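Local structure of HTH-type dhaKLM operon transcriptional activator DhaS (2IU5) at residues A[32-36]-A[37-41]; A[43-46]-A[47-51]. The protein activates transcription of the dhaKLM operon, in complex with DhaQ and upon activation by dihydroxyacetone, and binds an inverted repeat that partly overlaps the -35 promoter sequence. The protein carries 1 engineered substitution. All blocks are in the same frame, centred on the assembly; numbering follows the deposited sequence.

How the contacts relate
Both contacts lie in the TetR-type DNA-binding region: contact 1 leads into the first helix, 36-43, of the predicted helix-turn-helix, and contact 2 makes the turn and the opening residues of the predicted recognition element. Their centres are 10 Å apart, and contact 2 begins just past the end of contact 1, with one residue between them. Ser37 OG and Arg47 NE lie 2.9 Å apart and are hydrogen-bonded, Met40 O probably accepts from Ile45 N where helix 36-43 ends, and Val36 CG1 packs 3.6 Å from Tyr51 OH. Val36, Met40 and Phe50 meet between the two halves, and Ile18 of helix 13-28 touches both Met40 and Phe50.

Contact 1 of 2, residues A[32-36]-A[37-41]; sequences HQISV and SDIMQ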
ATOM      1  N   HIS A  32       5.816 -25.653   8.315  1.00 19.38           N
ATOM      2  CA  HIS A  32       6.964 -26.532   8.143  1.00 19.38           C
ATOM      3  C   HIS A  32       6.741 -27.902   8.762  1.00 20.62           C
ATOM      4  O   HIS A  32       7.518 -28.814   8.514  1.00 20.71           O
ATOM      5  CB  HIS A  32       8.228 -25.926   8.758  1.00 18.04           C
ATOM      6  CG  HIS A  32       8.089 -25.611  10.218  1.00 18.27           C
ATOM      7  ND1 HIS A  32       7.347 -24.549  10.693  1.00 18.87           N
ATOM      8  CD2 HIS A  32       8.602 -26.237  11.304  1.00 20.14           C
ATOM      9  CE1 HIS A  32       7.417 -24.535  12.016  1.00 19.92           C
ATOM     10  NE2 HIS A  32       8.169 -25.548  12.412  1.00 19.40           N
ATOM     11  N   GLN A  33       5.684 -28.047   9.563  1.00 19.78           N
ATOM     12  CA  GLN A  33       5.359 -29.333  10.181  1.00 21.16           C
ATOM     13  C   GLN A  33       4.341 -30.125   9.372  1.00 21.44           C
ATOM     14  O   GLN A  33       3.843 -31.169   9.826  1.00 24.36           O
ATOM     15  CB  GLN A  33       4.904 -29.134  11.639  1.00 21.93           C
ATOM     16  CG  GLN A  33       6.065 -28.628  12.521  1.00 22.09           C
ATOM     17  CD  GLN A  33       5.716 -28.179  13.926  1.00 24.79           C
ATOM     18  OE1 GLN A  33       4.750 -27.437  14.143  1.00 29.19           O
ATOM     19  NE2 GLN A  33       6.511 -28.624  14.901  1.00 27.10           N
ATOM     20  N   ILE A  34       4.020 -29.638   8.173  1.00 19.22           N
ATOM     21  CA  ILE A  34       3.198 -30.376   7.232  1.00 20.22           C
ATOM     22  C   ILE A  34       4.056 -31.063   6.175  1.00 20.17           C
ATOM     23  O   ILE A  34       4.621 -30.394   5.315  1.00 20.67           O
ATOM     24  CB  ILE A  34       2.182 -29.429   6.533  1.00 18.80           C
ATOM     25  CG1 ILE A  34       1.246 -28.808   7.564  1.00 20.45           C
ATOM     26  CG2 ILE A  34       1.376 -30.191   5.488  1.00 21.54           C
ATOM     27  CD1 ILE A  34       0.637 -27.536   7.012  1.00 17.98           C
ATOM     28  N   SER A  35       4.163 -32.386   6.230  1.00 20.24           N
ATOM     29  CA  SER A  35       4.995 -33.082   5.241  1.00 20.07           C
ATOM     30  C   SER A  35       4.173 -33.465   4.024  1.00 19.77           C
ATOM     31  O   SER A  35       2.946 -33.440   4.060  1.00 18.77           O
ATOM     32  CB  SER A  35       5.538 -34.374   5.853  1.00 20.57           C
ATOM     33  OG  SER A  35       4.441 -35.206   6.196  1.00 22.11           O
ATOM     34  N   VAL A  36       4.839 -33.829   2.926  1.00 19.47           N
ATOM     35  CA  VAL A  36       4.131 -34.405   1.792  1.00 19.92           C
ATOM     36  C   VAL A  36       3.324 -35.637   2.199  1.00 20.39           C
ATOM     37  O   VAL A  36       2.192 -35.838   1.760  1.00 19.87           O
ATOM     38  CB  VAL A  36       5.083 -34.728   0.647  1.00 19.17           C
ATOM     39  CG1 VAL A  36       4.377 -35.564  -0.418  1.00 20.29           C
ATOM     40  CG2 VAL A  36       5.593 -33.429   0.032  1.00 21.11           C
ATOM     41  N   SER A  37       3.906 -36.477   3.050  1.00 20.05           N
ATOM     42  CA  SER A  37       3.146 -37.608   3.571  1.00 22.00           C
ATOM     43  C   SER A  37       1.831 -37.144   4.211  1.00 21.17           C
ATOM     44  O   SER A  37       0.787 -37.745   3.952  1.00 20.52           O
ATOM     45  CB  SER A  37       4.004 -38.369   4.567  1.00 21.82           C
ATOM     46  OG  SER A  37       5.174 -38.834   3.911  1.00 23.33           O
ATOM     47  N   ASP A  38       1.877 -36.090   5.037  1.00 20.65           N
ATOM     48  CA  ASP A  38       0.669 -35.590   5.706  1.00 20.49           C
ATOM     49  C   ASP A  38      -0.357 -35.121   4.671  1.00 20.15           C
ATOM     50  O   ASP A  38      -1.550 -35.439   4.770  1.00 19.92           O
ATOM     51  CB  ASP A  38       0.972 -34.404   6.636  1.00 20.73           C
ATOM     52  CG  ASP A  38       1.813 -34.767   7.834  1.00 25.01           C
ATOM     53  OD1 ASP A  38       1.743 -35.940   8.282  1.00 27.39           O
ATOM     54  OD2 ASP A  38       2.547 -33.871   8.342  1.00 27.31           O
ATOM     55  N   ILE A  39       0.111 -34.369   3.679  1.00 19.84           N
ATOM     56  CA  ILE A  39      -0.784 -33.832   2.645  1.00 19.32           C
ATOM     57  C   ILE A  39      -1.521 -34.956   1.945  1.00 18.41           C
ATOM     58  O   ILE A  39      -2.737 -34.897   1.742  1.00 18.27           O
ATOM     59  CB  ILE A  39      -0.001 -32.991   1.631  1.00 20.09           C
ATOM     60  CG1 ILE A  39       0.475 -31.718   2.324  1.00 19.63           C
ATOM     61  CG2 ILE A  39      -0.889 -32.579   0.440  1.00 21.08           C
ATOM     62  CD1 ILE A  39       1.577 -30.978   1.523  1.00 19.84           C
ATOM     63  N   MET A  40      -0.779 -35.991   1.573  1.00 18.86           N
ATOM     64  CA  MET A  40      -1.360 -37.076   0.795  1.00 19.02           C
ATOM     65  C   MET A  40      -2.231 -38.021   1.620  1.00 19.51           C
ATOM     66  O   MET A  40      -3.220 -38.552   1.116  1.00 19.37           O
ATOM     67  CB  MET A  40      -0.285 -37.828  -0.008  1.00 18.85           C
ATOM     68  CG  MET A  40       0.471 -36.885  -0.975  1.00 20.29           C
ATOM     69  SD  MET A  40      -0.601 -36.038  -2.156  1.00 21.35           S
ATOM     70  CE  MET A  40      -0.961 -37.374  -3.287  1.00 21.58           C
ATOM     71  N   GLN A  41      -1.883 -38.233   2.882  1.00 20.55           N
ATOM     72  CA  GLN A  41      -2.799 -38.870   3.831  1.00 22.13           C
ATOM     73  C   GLN A  41      -4.130 -38.135   3.902  1.00 22.11           C
ATOM     74  O   GLN A  41      -5.207 -38.741   3.837  1.00 22.35           O
ATOM     75  CB  GLN A  41      -2.160 -38.922   5.213  1.00 22.34           C
ATOM     76  CG  GLN A  41      -1.103 -39.992   5.255  1.00 26.98           C
ATOM     77  CD  GLN A  41      -0.320 -39.968   6.544  1.00 31.02           C
ATOM     78  OE1 GLN A  41      -0.548 -39.112   7.402  1.00 37.07           O
ATOM     79  NE2 GLN A  41       0.606 -40.906   6.685  1.00 36.15           N
TER
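Asp38 and Ser35 grip each other at the start of helix 36-43, each side chain bonded to the other's backbone. Leaving the helix, Asp38 CB sits 3.4 Å from Ser35 O. A chi1 of -67° keeps CG beside its own backbone N, turning the carboxylate back toward Ser35, with CG 3.1 Å from Ser35 OG. At the tip, OD2 takes the N-H of Ser35 at 3.0 Å; the bond is nearly straight at the hydrogen, 175°, but reaches OD2 from above the carboxylate plane. In return Ser35 OG, the N-cap, accepts from Asp38 N at 2.9 Å. This is a capping box, and the first helical bond, Ile39 N to Ser35 O, follows at once. On the buried side Ile34 CG2 meets Ile39 CG1 at 3.6 Å, the two side chains crossing at about a right angle, with Met26 and Phe22 of helix 13-28 against them. With the carboxylate gone, as in an alanine here, Ser35 N would probably lose its acceptor and the loop before the helix one of its ties. A carboxylate beside the helix N-terminus is likely to be stabilised as the anion by the helix dipole.

Contact 2 of 2, residues A[43-46]-A[47-51]; sequences AKIR and RQTFY
Arg47 takes the chain on from Arg46 and sends its side chain back toward helix 36-43: CG stands opposite the backbone N (chi1 -177°) and the chain is fully extended as far as NE, which hydrogen-bonds Ser37 OG near the start of that helix. The bond ties the new turn to the helix before it. Next along, Gln48 contributes its backbone, its O accepting from Tyr51 N.

Thr49 carries the meeting. Its N-H binds Arg46 O at 3.0 Å, a bent bond (146° at the hydrogen) whose donor stands above the carbonyl plane, 43° out of it. The Thr49 side chain points toward the 43-46 segment. CB lies 3.3 Å from Arg46 O and 3.7 Å from Ile45 CG2, while Thr49 CG2 adds a methyl-to-methyl touch to Ile45 CG2 at 3.8 Å. The two side chains cross at about a right angle, and Ile45 also touches Met40 of helix 36-43 and Ile17 of helix 13-28.

This is the turn of the predicted helix-turn-helix. Helix 36-43 stops in a Schellman motif with Lys44, at positive phi, as its C-prime residue, and Ile45 and Arg46 then carry the chain in extended conformation into the residues predicted to complete the DNA-binding motif. Phe50 goes inward, against Val36, Met40 and Ile18, and its N-H is held by Arg47 O at 3.0 Å. Tyr51 closes the segment with its ring facing Phe50: Phe50 CD2 sits over the ring centre, 3.7 Å above its plane, while Tyr51 CD1 lies at the edge of the phenylalanine ring.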
ATOM      1  N   ALA A  43      -5.368 -36.027   1.714  1.00 20.26           N
ATOM      2  CA  ALA A  43      -5.995 -36.069   0.398  1.00 21.75           C
ATOM      3  C   ALA A  43      -6.574 -37.437   0.046  1.00 22.68           C
ATOM      4  O   ALA A  43      -7.393 -37.554  -0.882  1.00 23.15           O
ATOM      5  CB  ALA A  43      -4.997 -35.648  -0.676  1.00 20.28           C
ATOM      6  N   LYS A  44      -6.150 -38.457   0.774  1.00 22.64           N
ATOM      7  CA  LYS A  44      -6.501 -39.850   0.470  1.00 23.79           C
ATOM      8  C   LYS A  44      -6.066 -40.250  -0.938  1.00 23.18           C
ATOM      9  O   LYS A  44      -6.832 -40.850  -1.693  1.00 24.19           O
ATOM     10  CB  LYS A  44      -8.011 -40.061   0.606  1.00 23.90           C
ATOM     11  CG  LYS A  44      -8.495 -39.995   2.044  1.00 27.74           C
ATOM     12  CD  LYS A  44      -7.738 -41.013   2.868  1.00 30.71           C
ATOM     13  CE  LYS A  44      -8.484 -41.386   4.141  1.00 32.98           C
ATOM     14  NZ  LYS A  44      -7.808 -42.575   4.740  1.00 30.41           N
ATOM     15  N   ILE A  45      -4.829 -39.910  -1.266  1.00 22.85           N
ATOM     16  CA  ILE A  45      -4.210 -40.309  -2.518  1.00 22.29           C
ATOM     17  C   ILE A  45      -2.833 -40.874  -2.188  1.00 23.07           C
ATOM     18  O   ILE A  45      -2.144 -40.390  -1.286  1.00 23.33           O
ATOM     19  CB  ILE A  45      -4.071 -39.094  -3.467  1.00 22.45           C
ATOM     20  CG1 ILE A  45      -5.444 -38.485  -3.770  1.00 23.12           C
ATOM     21  CG2 ILE A  45      -3.357 -39.492  -4.743  1.00 23.02           C
ATOM     22  CD1 ILE A  45      -5.338 -37.129  -4.459  1.00 27.13           C
ATOM     23  N   ARG A  46      -2.429 -41.907  -2.923  1.00 25.16           N
ATOM     24  CA  ARG A  46      -1.132 -42.543  -2.710  1.00 26.36           C
ATOM     25  C   ARG A  46      -0.012 -41.510  -2.764  1.00 24.66           C
ATOM     26  O   ARG A  46      -0.005 -40.662  -3.658  1.00 24.74           O
ATOM     27  CB  ARG A  46      -0.899 -43.594  -3.803  1.00 27.04           C
ATOM     28  CG  ARG A  46      -1.798 -44.816  -3.674  1.00 32.93           C
ATOM     29  CD  ARG A  46      -1.262 -45.995  -4.478  1.00 39.15           C
ATOM     30  NE  ARG A  46      -1.938 -46.149  -5.769  1.00 43.98           N
ATOM     31  CZ  ARG A  46      -3.259 -46.165  -5.933  1.00 46.84           C
ATOM     32  NH1 ARG A  46      -4.061 -46.034  -4.880  1.00 47.43           N
ATOM     33  NH2 ARG A  46      -3.780 -46.311  -7.149  1.00 46.58           N
ATOM     34  N   ARG A  47       0.923 -41.578  -1.824  1.00 22.63           N
ATOM     35  CA  ARG A  47       1.911 -40.520  -1.669  1.00 22.18           C
ATOM     36  C   ARG A  47       2.670 -40.200  -2.945  1.00 22.50           C
ATOM     37  O   ARG A  47       2.853 -39.025  -3.288  1.00 22.75           O
ATOM     38  CB  ARG A  47       2.913 -40.881  -0.578  1.00 22.90           C
ATOM     39  CG  ARG A  47       3.933 -39.813  -0.286  1.00 21.86           C
ATOM     40  CD  ARG A  47       4.850 -40.297   0.825  1.00 22.91           C
ATOM     41  NE  ARG A  47       5.829 -39.279   1.153  1.00 23.19           N
ATOM     42  CZ  ARG A  47       6.973 -39.087   0.507  1.00 23.12           C
ATOM     43  NH1 ARG A  47       7.305 -39.853  -0.527  1.00 23.20           N
ATOM     44  NH2 ARG A  47       7.792 -38.112   0.912  1.00 25.34           N
ATOM     45  N   GLN A  48       3.121 -41.236  -3.649  1.00 21.88           N
ATOM     46  CA  GLN A  48       3.986 -41.020  -4.800  1.00 22.30           C
ATOM     47  C   GLN A  48       3.311 -40.156  -5.878  1.00 21.95           C
ATOM     48  O   GLN A  48       3.978 -39.487  -6.672  1.00 21.73           O
ATOM     49  CB  GLN A  48       4.416 -42.366  -5.375  1.00 21.66           C
ATOM     50  CG  GLN A  48       5.502 -42.265  -6.438  1.00 24.84           C
ATOM     51  CD  GLN A  48       6.763 -41.588  -5.923  1.00 26.46           C
ATOM     52  OE1 GLN A  48       7.187 -41.812  -4.785  1.00 30.15           O
ATOM     53  NE2 GLN A  48       7.371 -40.750  -6.769  1.00 26.18           N
ATOM     54  N   THR A  49       1.985 -40.164  -5.910  1.00 22.23           N
ATOM     55  CA  THR A  49       1.231 -39.408  -6.911  1.00 22.72           C
ATOM     56  C   THR A  49       1.534 -37.911  -6.807  1.00 21.59           C
ATOM     57  O   THR A  49       1.476 -37.196  -7.807  1.00 23.37           O
ATOM     58  CB  THR A  49      -0.287 -39.681  -6.776  1.00 23.39           C
ATOM     59  OG1 THR A  49      -0.534 -41.071  -7.029  1.00 25.40           O
ATOM     60  CG2 THR A  49      -1.080 -38.864  -7.763  1.00 23.58           C
ATOM     61  N   PHE A  50       1.859 -37.434  -5.614  1.00 20.80           N
ATOM     62  CA  PHE A  50       2.169 -36.009  -5.419  1.00 19.77           C
ATOM     63  C   PHE A  50       3.217 -35.589  -6.423  1.00 20.90           C
ATOM     64  O   PHE A  50       3.156 -34.486  -6.971  1.00 19.14           O
ATOM     65  CB  PHE A  50       2.697 -35.817  -3.998  1.00 19.59           C
ATOM     66  CG  PHE A  50       3.096 -34.399  -3.630  1.00 18.68           C
ATOM     67  CD1 PHE A  50       2.174 -33.542  -3.037  1.00 19.27           C
ATOM     68  CD2 PHE A  50       4.392 -33.942  -3.862  1.00 19.72           C
ATOM     69  CE1 PHE A  50       2.526 -32.241  -2.683  1.00 19.95           C
ATOM     70  CE2 PHE A  50       4.748 -32.641  -3.508  1.00 20.18           C
ATOM     71  CZ  PHE A  50       3.832 -31.802  -2.927  1.00 18.69           C
ATOM     72  N   TYR A  51       4.181 -36.465  -6.682  1.00 19.84           N
ATOM     73  CA  TYR A  51       5.345 -36.118  -7.510  1.00 19.96           C
ATOM     74  C   TYR A  51       5.099 -36.126  -9.013  1.00 21.49           C
ATOM     75  O   TYR A  51       5.970 -35.767  -9.829  1.00 22.25           O
ATOM     76  CB  TYR A  51       6.493 -37.054  -7.093  1.00 19.80           C
ATOM     77  CG  TYR A  51       6.818 -36.747  -5.657  1.00 19.17           C
ATOM     78  CD1 TYR A  51       7.570 -35.620  -5.327  1.00 21.06           C
ATOM     79  CD2 TYR A  51       6.369 -37.569  -4.635  1.00 19.13           C
ATOM     80  CE1 TYR A  51       7.865 -35.328  -3.997  1.00 19.40           C
ATOM     81  CE2 TYR A  51       6.662 -37.281  -3.304  1.00 18.39           C
ATOM     82  CZ  TYR A  51       7.412 -36.161  -3.004  1.00 20.85           C
ATOM     83  OH  TYR A  51       7.713 -35.862  -1.692  1.00 21.38           O
TER